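PDB 2I6D: RNA methyltransferase, TrmH family from Porphyromonas gingivalis, which probably methylates RNA as a knotted methyltransferase of the TrmH (SpoU) family, within the SAM-dependent class IV-like superfamily. Local coordinates for residues Pro178-Phe183 with Asp222-Pro227; Gln187-Ala192 with Ala247-Glu252. One frame throughout, in Å; residues are numbered along the deposited sequence.

Contact 1 and contact 2 show one edge of a parallel sheet built in two ways. In contact 1, residues 178-183 and 222-227 are neighbouring strands joined by backbone hydrogen bonds, with a cation-pi stack on one face. Contact 2 has no direct hydrogen bond across it: the turn that follows the outermost strand, 187-188, leans on helix 242-255 through leucine methyls, an aromatic edge and one water. The two meet at T225, whose backbone hydrogen bonds to Q187 and L189 add strand 187-188 to the sheet, and at L224, which packs on A192 and L249. Contact 2 is the more buried, although Y190 is exposed; contact 1 is partly buried, with L224 and Y180 inside and R223 at the surface.

Contact 1 of 2, residues Pro178-Phe183 with Asp222-Pro227; sequences PVYGAF and DRLTIP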
ATOM      1  N   PRO A 178       3.586   0.833 -21.971  1.00 33.36           N
ATOM      2  CA  PRO A 178       3.785  -0.601 -21.965  1.00 33.39           C
ATOM      3  C   PRO A 178       3.236  -1.227 -20.683  1.00 32.78           C
ATOM      4  O   PRO A 178       3.378  -0.659 -19.586  1.00 32.71           O
ATOM      5  CB  PRO A 178       5.324  -0.755 -21.984  1.00 33.85           C
ATOM      6  CG  PRO A 178       5.841   0.563 -21.492  1.00 33.76           C
ATOM      7  CD  PRO A 178       4.855   1.585 -21.911  1.00 33.24           C
ATOM      8  N   VAL A 179       2.628  -2.387 -20.838  1.00 31.53           N
ATOM      9  CA  VAL A 179       2.043  -3.107 -19.733  1.00 31.14           C
ATOM     10  C   VAL A 179       2.740  -4.451 -19.588  1.00 31.81           C
ATOM     11  O   VAL A 179       2.539  -5.369 -20.388  1.00 34.11           O
ATOM     12  CB  VAL A 179       0.508  -3.294 -19.894  1.00 31.11           C
ATOM     13  CG1 VAL A 179      -0.065  -3.971 -18.652  1.00 31.15           C
ATOM     14  CG2 VAL A 179      -0.181  -1.943 -20.139  1.00 28.61           C
ATOM     15  N   TYR A 180       3.562  -4.553 -18.561  1.00 30.63           N
ATOM     16  CA  TYR A 180       4.323  -5.763 -18.290  1.00 31.23           C
ATOM     17  C   TYR A 180       3.566  -6.594 -17.265  1.00 31.40           C
ATOM     18  O   TYR A 180       2.782  -6.057 -16.463  1.00 31.39           O
ATOM     19  CB  TYR A 180       5.697  -5.384 -17.722  1.00 31.47           C
ATOM     20  CG  TYR A 180       6.544  -4.660 -18.715  1.00 30.27           C
ATOM     21  CD1 TYR A 180       6.496  -3.271 -18.821  1.00 31.16           C
ATOM     22  CD2 TYR A 180       7.413  -5.363 -19.547  1.00 31.44           C
ATOM     23  CE1 TYR A 180       7.278  -2.604 -19.745  1.00 31.92           C
ATOM     24  CE2 TYR A 180       8.204  -4.711 -20.465  1.00 33.28           C
ATOM     25  CZ  TYR A 180       8.131  -3.327 -20.557  1.00 32.87           C
ATOM     26  OH  TYR A 180       8.899  -2.659 -21.484  1.00 33.97           O
ATOM     27  N   GLY A 181       3.769  -7.900 -17.320  1.00 31.78           N
ATOM     28  CA  GLY A 181       3.154  -8.825 -16.363  1.00 31.64           C
ATOM     29  C   GLY A 181       4.115  -9.924 -15.982  1.00 32.52           C
ATOM     30  O   GLY A 181       4.878 -10.418 -16.829  1.00 32.38           O
ATOM     31  N   ALA A 182       4.050 -10.344 -14.718  1.00 32.20           N
ATOM     32  CA  ALA A 182       4.901 -11.412 -14.210  1.00 32.15           C
ATOM     33  C   ALA A 182       4.171 -12.755 -14.353  1.00 33.03           C
ATOM     34  O   ALA A 182       3.068 -12.933 -13.800  1.00 32.48           O
ATOM     35  CB  ALA A 182       5.246 -11.150 -12.747  1.00 32.49           C
ATOM     36  N   PHE A 183       4.759 -13.659 -15.137  1.00 32.09           N
ATOM     37  CA  PHE A 183       4.141 -14.949 -15.449  1.00 33.75           C
ATOM     38  C   PHE A 183       5.149 -16.053 -15.270  1.00 34.52           C
ATOM     39  O   PHE A 183       6.348 -15.790 -15.194  1.00 34.23           O
ATOM     40  CB  PHE A 183       3.666 -14.976 -16.895  1.00 33.86           C
ATOM     41  CG  PHE A 183       2.494 -14.064 -17.160  1.00 35.64           C
ATOM     42  CD1 PHE A 183       1.189 -14.501 -16.937  1.00 37.80           C
ATOM     43  CD2 PHE A 183       2.699 -12.776 -17.637  1.00 35.92           C
ATOM     44  CE1 PHE A 183       0.096 -13.648 -17.186  1.00 36.25           C
ATOM     45  CE2 PHE A 183       1.632 -11.926 -17.887  1.00 35.77           C
ATOM     46  CZ  PHE A 183       0.320 -12.376 -17.677  1.00 36.20           C
ATOM     47  N   ASP A 222       3.668  -7.287 -22.624  1.00 30.78           N
ATOM     48  CA  ASP A 222       4.999  -7.884 -22.490  1.00 31.40           C
ATOM     49  C   ASP A 222       5.020  -8.809 -21.269  1.00 30.66           C
ATOM     50  O   ASP A 222       5.008  -8.344 -20.120  1.00 29.96           O
ATOM     51  CB  ASP A 222       6.039  -6.776 -22.312  1.00 31.44           C
ATOM     52  CG  ASP A 222       6.135  -5.854 -23.524  1.00 34.81           C
ATOM     53  OD1 ASP A 222       6.983  -6.139 -24.389  1.00 36.50           O
ATOM     54  OD2 ASP A 222       5.357  -4.879 -23.646  1.00 37.41           O
ATOM     55  N   ARG A 223       5.068 -10.116 -21.515  1.00 30.55           N
ATOM     56  CA  ARG A 223       5.150 -11.085 -20.408  1.00 30.27           C
ATOM     57  C   ARG A 223       6.591 -11.290 -19.961  1.00 30.42           C
ATOM     58  O   ARG A 223       7.447 -11.581 -20.793  1.00 31.09           O
ATOM     59  CB  ARG A 223       4.594 -12.447 -20.836  1.00 30.29           C
ATOM     60  CG  ARG A 223       3.158 -12.437 -21.174  1.00 30.67           C
ATOM     61  CD  ARG A 223       2.773 -13.807 -21.774  1.00 33.99           C
ATOM     62  NE  ARG A 223       1.456 -14.147 -21.266  1.00 38.16           N
ATOM     63  CZ  ARG A 223       1.179 -15.147 -20.437  1.00 38.39           C
ATOM     64  NH1 ARG A 223      -0.082 -15.309 -20.063  1.00 38.58           N
ATOM     65  NH2 ARG A 223       2.120 -16.001 -20.018  1.00 35.25           N
ATOM     66  N   LEU A 224       6.820 -11.182 -18.657  1.00 29.97           N
ATOM     67  CA  LEU A 224       8.123 -11.387 -18.045  1.00 31.61           C
ATOM     68  C   LEU A 224       8.106 -12.599 -17.115  1.00 32.22           C
ATOM     69  O   LEU A 224       7.110 -12.873 -16.423  1.00 33.78           O
ATOM     70  CB  LEU A 224       8.532 -10.151 -17.211  1.00 30.96           C
ATOM     71  CG  LEU A 224       8.518  -8.808 -17.968  1.00 31.83           C
ATOM     72  CD1 LEU A 224       8.887  -7.687 -17.006  1.00 31.92           C
ATOM     73  CD2 LEU A 224       9.537  -8.863 -19.130  1.00 31.45           C
ATOM     74  N   THR A 225       9.240 -13.278 -17.048  1.00 32.68           N
ATOM     75  CA  THR A 225       9.385 -14.403 -16.142  1.00 32.79           C
ATOM     76  C   THR A 225      10.711 -14.257 -15.405  1.00 32.04           C
ATOM     77  O   THR A 225      11.684 -13.749 -15.963  1.00 31.60           O
ATOM     78  CB  THR A 225       9.371 -15.728 -16.918  1.00 33.76           C
ATOM     79  OG1 THR A 225       8.208 -15.773 -17.752  1.00 36.39           O
ATOM     80  CG2 THR A 225       9.306 -16.903 -15.977  1.00 34.07           C
ATOM     81  N   ILE A 226      10.746 -14.722 -14.163  1.00 31.40           N
ATOM     82  CA  ILE A 226      11.990 -14.871 -13.431  1.00 31.89           C
ATOM     83  C   ILE A 226      12.381 -16.336 -13.539  1.00 31.86           C
ATOM     84  O   ILE A 226      11.725 -17.210 -12.964  1.00 30.92           O
ATOM     85  CB  ILE A 226      11.822 -14.484 -11.939  1.00 31.49           C
ATOM     86  CG1 ILE A 226      11.279 -13.044 -11.816  1.00 33.08           C
ATOM     87  CG2 ILE A 226      13.154 -14.683 -11.182  1.00 32.25           C
ATOM     88  CD1 ILE A 226      10.771 -12.704 -10.396  1.00 34.41           C
ATOM     89  N   PRO A 227      13.470 -16.619 -14.258  1.00 32.22           N
ATOM     90  CA  PRO A 227      13.827 -18.004 -14.552  1.00 32.39           C
ATOM     91  C   PRO A 227      14.204 -18.784 -13.285  1.00 31.54           C
ATOM     92  O   PRO A 227      14.870 -18.240 -12.390  1.00 29.60           O
ATOM     93  CB  PRO A 227      15.058 -17.878 -15.471  1.00 32.77           C
ATOM     94  CG  PRO A 227      15.138 -16.414 -15.851  1.00 33.71           C
ATOM     95  CD  PRO A 227      14.437 -15.641 -14.798  1.00 33.74           C
TER
HETATM   96  O   HOH W   1       7.641 -14.932 -13.070  1.00 43.34           O
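The carbonyl oxygen of F183 is gripped from two sources, the T225 hydroxyl and a water: T225 OG1 donates to it at 3.2 Å from well above the carbonyl plane, and the water, 2.6 Å from F183 O, donates as well while accepting a longer bond from I226 N. This closes a parallel pairing of strands 179-182 and 222-225 in the parallel sheet of the SPOUT-type (SpoU) methyltransferase domain, where D222, G181, L224 and F183 supply the N-H groups in turn. The bonds straighten along the pair, from 147° at D222 N to V179 O to 171° at L224 N to G181 O.

The two faces differ. On one, the Y180 ring lies alongside the D222 side chain, CD2 being 3.4 Å from D222 CB, and L224 CD1 meets the same ring carbon; W253 of helix 242-255 adds an edge-to-face partner for this tyrosine. On the other, the R223 guanidinium lies flat on the F183 ring, planes 18° apart. The arginine bends at chi3 to bring CZ over the ring centre, and D185 O accepts from its NH2, which fixes the group's rotation. The closest approach in this cation-pi stack is R223 NH1 to F183 CE1, 3.3 Å.

Contact 2 of 2, residues Gln187-Ala192 with Ala247-Glu252; sequences QSLYEA and AILCSE
L189 CD1 meets three residues of helix 242-255 in the conformer described here, one of two modelled for this leucine: L249 CD2 lies 3.7 Å from it, E252 CG 3.9 Å and I248 CG2 4.0 Å. In that conformer one methyl fits among side chains from successive turns of the helix, joining the edge of the parallel sheet to a helix that covers one face of it. The leucine reaches there with chi1 at 89°, CG lying between its own backbone N and carbonyl carbon. Its other methyl, CD2, then sits 3.4 Å above the plane of the Y190 ring, over the centre, a CH-pi arrangement that holds for this conformer alone. The ring presents its edge to E252: the carboxylate carbon CD is 3.8 Å from Y190 CD1, near the ring plane, and the two planes stand almost perpendicular at 87°.

Farther out, a water donates both to Y190 O at 2.7 Å and to E252 OE2, a longer bond. The turn itself is shaped by S188, whose OG accepts from Y190 N in an ST turn, while P227 packs against L189 and Y190. R255 and R256 form salt bridges with E252 OE2, and R256 also bonds to A192 O. Those arginines would be expected to keep the buried carboxylate ionised, and its negative charge suits the partly positive hydrogens along the tyrosine's edge.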
ATOM      1  N   GLN A 187       9.070 -13.990 -21.369  1.00 35.14           N
ATOM      2  CA  GLN A 187      10.465 -13.631 -21.633  1.00 34.62           C
ATOM      3  C   GLN A 187      11.258 -13.476 -20.330  1.00 32.34           C
ATOM      4  O   GLN A 187      10.791 -12.816 -19.417  1.00 32.15           O
ATOM      5  CB  GLN A 187      10.507 -12.303 -22.381  1.00 34.85           C
ATOM      6  CG  GLN A 187      11.923 -11.865 -22.727  1.00 37.00           C
ATOM      7  CD  GLN A 187      11.939 -10.703 -23.695  1.00 38.72           C
ATOM      8  OE1 GLN A 187      11.054  -9.849 -23.669  1.00 39.17           O
ATOM      9  NE2 GLN A 187      12.960 -10.655 -24.535  1.00 37.89           N
ATOM     10  N   SER A 188      12.462 -14.045 -20.256  1.00 31.92           N
ATOM     11  CA  SER A 188      13.320 -13.812 -19.088  1.00 30.04           C
ATOM     12  C   SER A 188      13.441 -12.320 -18.839  1.00 30.18           C
ATOM     13  O   SER A 188      13.750 -11.558 -19.762  1.00 30.02           O
ATOM     14  CB  SER A 188      14.726 -14.376 -19.287  1.00 30.74           C
ATOM     15  OG  SER A 188      15.564 -13.895 -18.247  1.00 29.32           O
ATOM     16  N   LEU A 189      13.217 -11.888 -17.596  0.50 29.49           N
ATOM     17  CA  LEU A 189      13.356 -10.475 -17.218  0.50 29.93           C
ATOM     18  C   LEU A 189      14.777  -9.938 -17.437  0.50 30.16           C
ATOM     19  O   LEU A 189      14.968  -8.729 -17.555  0.50 30.10           O
ATOM     20  CB  LEU A 189      12.926 -10.225 -15.756  0.50 30.33           C
ATOM     21  CG  LEU A 189      13.947 -10.355 -14.618  0.50 30.12           C
ATOM     22  CD1 LEU A 189      13.513  -9.601 -13.380  0.50 30.35           C
ATOM     23  CD2 LEU A 189      14.212 -11.809 -14.281  0.50 29.95           C
ATOM     24  N   TYR A 190      15.762 -10.827 -17.458  1.00 29.63           N
ATOM     25  CA  TYR A 190      17.143 -10.427 -17.745  1.00 31.48           C
ATOM     26  C   TYR A 190      17.398 -10.145 -19.218  1.00 32.18           C
ATOM     27  O   TYR A 190      18.347  -9.447 -19.544  1.00 32.77           O
ATOM     28  CB  TYR A 190      18.132 -11.479 -17.230  1.00 32.75           C
ATOM     29  CG  TYR A 190      17.888 -11.794 -15.774  1.00 34.14           C
ATOM     30  CD1 TYR A 190      17.760 -10.775 -14.827  1.00 34.29           C
ATOM     31  CD2 TYR A 190      17.768 -13.101 -15.350  1.00 36.30           C
ATOM     32  CE1 TYR A 190      17.504 -11.064 -13.482  1.00 34.07           C
ATOM     33  CE2 TYR A 190      17.536 -13.401 -14.016  1.00 38.02           C
ATOM     34  CZ  TYR A 190      17.391 -12.379 -13.093  1.00 37.28           C
ATOM     35  OH  TYR A 190      17.153 -12.726 -11.764  1.00 39.60           O
ATOM     36  N   GLU A 191      16.552 -10.693 -20.092  1.00 31.93           N
ATOM     37  CA  GLU A 191      16.702 -10.516 -21.539  1.00 32.48           C
ATOM     38  C   GLU A 191      15.788  -9.422 -22.107  1.00 32.11           C
ATOM     39  O   GLU A 191      16.008  -8.950 -23.215  1.00 32.11           O
ATOM     40  CB  GLU A 191      16.442 -11.838 -22.280  1.00 31.75           C
ATOM     41  CG  GLU A 191      17.334 -12.978 -21.808  1.00 32.92           C
ATOM     42  CD  GLU A 191      17.081 -14.302 -22.534  1.00 34.80           C
ATOM     43  OE1 GLU A 191      16.018 -14.483 -23.174  1.00 38.75           O
ATOM     44  OE2 GLU A 191      17.957 -15.169 -22.442  1.00 38.22           O
ATOM     45  N   ALA A 192      14.760  -9.035 -21.359  1.00 31.42           N
ATOM     46  CA  ALA A 192      13.807  -8.072 -21.854  1.00 31.39           C
ATOM     47  C   ALA A 192      14.445  -6.688 -21.799  1.00 31.36           C
ATOM     48  O   ALA A 192      15.036  -6.348 -20.789  1.00 30.43           O
ATOM     49  CB  ALA A 192      12.525  -8.122 -21.009  1.00 31.80           C
ATOM     50  N   ALA A 247      10.116  -7.783  -5.631  1.00 30.52           N
ATOM     51  CA  ALA A 247      11.432  -7.280  -5.225  1.00 29.81           C
ATOM     52  C   ALA A 247      12.471  -7.557  -6.321  1.00 30.56           C
ATOM     53  O   ALA A 247      13.281  -6.694  -6.654  1.00 30.59           O
ATOM     54  CB  ALA A 247      11.873  -7.940  -3.906  1.00 30.07           C
ATOM     55  N   ILE A 248      12.441  -8.766  -6.870  1.00 30.04           N
ATOM     56  CA  ILE A 248      13.361  -9.136  -7.935  1.00 30.75           C
ATOM     57  C   ILE A 248      13.149  -8.214  -9.141  1.00 30.42           C
ATOM     58  O   ILE A 248      14.132  -7.635  -9.682  1.00 29.98           O
ATOM     59  CB  ILE A 248      13.226 -10.625  -8.317  1.00 31.00           C
ATOM     60  CG1 ILE A 248      13.804 -11.483  -7.177  1.00 29.77           C
ATOM     61  CG2 ILE A 248      14.034 -10.927  -9.597  1.00 30.44           C
ATOM     62  CD1 ILE A 248      13.261 -12.922  -7.177  1.00 30.10           C
ATOM     63  N   LEU A 249      11.890  -8.047  -9.532  1.00 30.45           N
ATOM     64  CA  LEU A 249      11.551  -7.215 -10.713  1.00 30.38           C
ATOM     65  C   LEU A 249      11.950  -5.747 -10.506  1.00 29.72           C
ATOM     66  O   LEU A 249      12.628  -5.169 -11.371  1.00 29.64           O
ATOM     67  CB  LEU A 249      10.066  -7.336 -11.095  1.00 30.02           C
ATOM     68  CG  LEU A 249       9.726  -8.679 -11.759  1.00 32.16           C
ATOM     69  CD1 LEU A 249       8.271  -9.140 -11.446  1.00 34.43           C
ATOM     70  CD2 LEU A 249       9.964  -8.602 -13.254  1.00 32.85           C
ATOM     71  N   CYS A 250      11.524  -5.147  -9.389  1.00 30.00           N
ATOM     72  CA  CYS A 250      11.934  -3.768  -9.064  1.00 31.09           C
ATOM     73  C   CYS A 250      13.428  -3.555  -9.003  1.00 31.03           C
ATOM     74  O   CYS A 250      13.933  -2.524  -9.526  1.00 31.43           O
ATOM     75  CB  CYS A 250      11.307  -3.308  -7.749  1.00 31.56           C
ATOM     76  SG  CYS A 250       9.544  -3.126  -7.887  1.00 36.92           S
ATOM     77  N   SER A 251      14.150  -4.482  -8.359  0.50 30.50           N
ATOM     78  CA  SER A 251      15.618  -4.392  -8.270  0.50 30.79           C
ATOM     79  C   SER A 251      16.214  -4.304  -9.659  0.50 30.74           C
ATOM     80  O   SER A 251      16.994  -3.405  -9.956  0.50 29.66           O
ATOM     81  CB  SER A 251      16.238  -5.571  -7.488  0.50 30.99           C
ATOM     82  OG  SER A 251      17.645  -5.684  -7.730  0.50 30.55           O
ATOM     83  N   GLU A 252      15.816  -5.231 -10.521  1.00 30.31           N
ATOM     84  CA  GLU A 252      16.358  -5.297 -11.865  1.00 31.38           C
ATOM     85  C   GLU A 252      16.016  -4.034 -12.683  1.00 30.88           C
ATOM     86  O   GLU A 252      16.858  -3.512 -13.424  1.00 30.88           O
ATOM     87  CB  GLU A 252      15.814  -6.568 -12.526  1.00 32.52           C
ATOM     88  CG  GLU A 252      16.288  -6.913 -13.872  1.00 35.69           C
ATOM     89  CD  GLU A 252      17.818  -7.034 -14.038  1.00 33.44           C
ATOM     90  OE1 GLU A 252      18.628  -7.125 -13.073  1.00 35.46           O
ATOM     91  OE2 GLU A 252      18.198  -7.030 -15.204  1.00 35.97           O
TER
HETATM   92  O   HOH W   2      19.777  -7.923 -17.887  1.00 46.78           O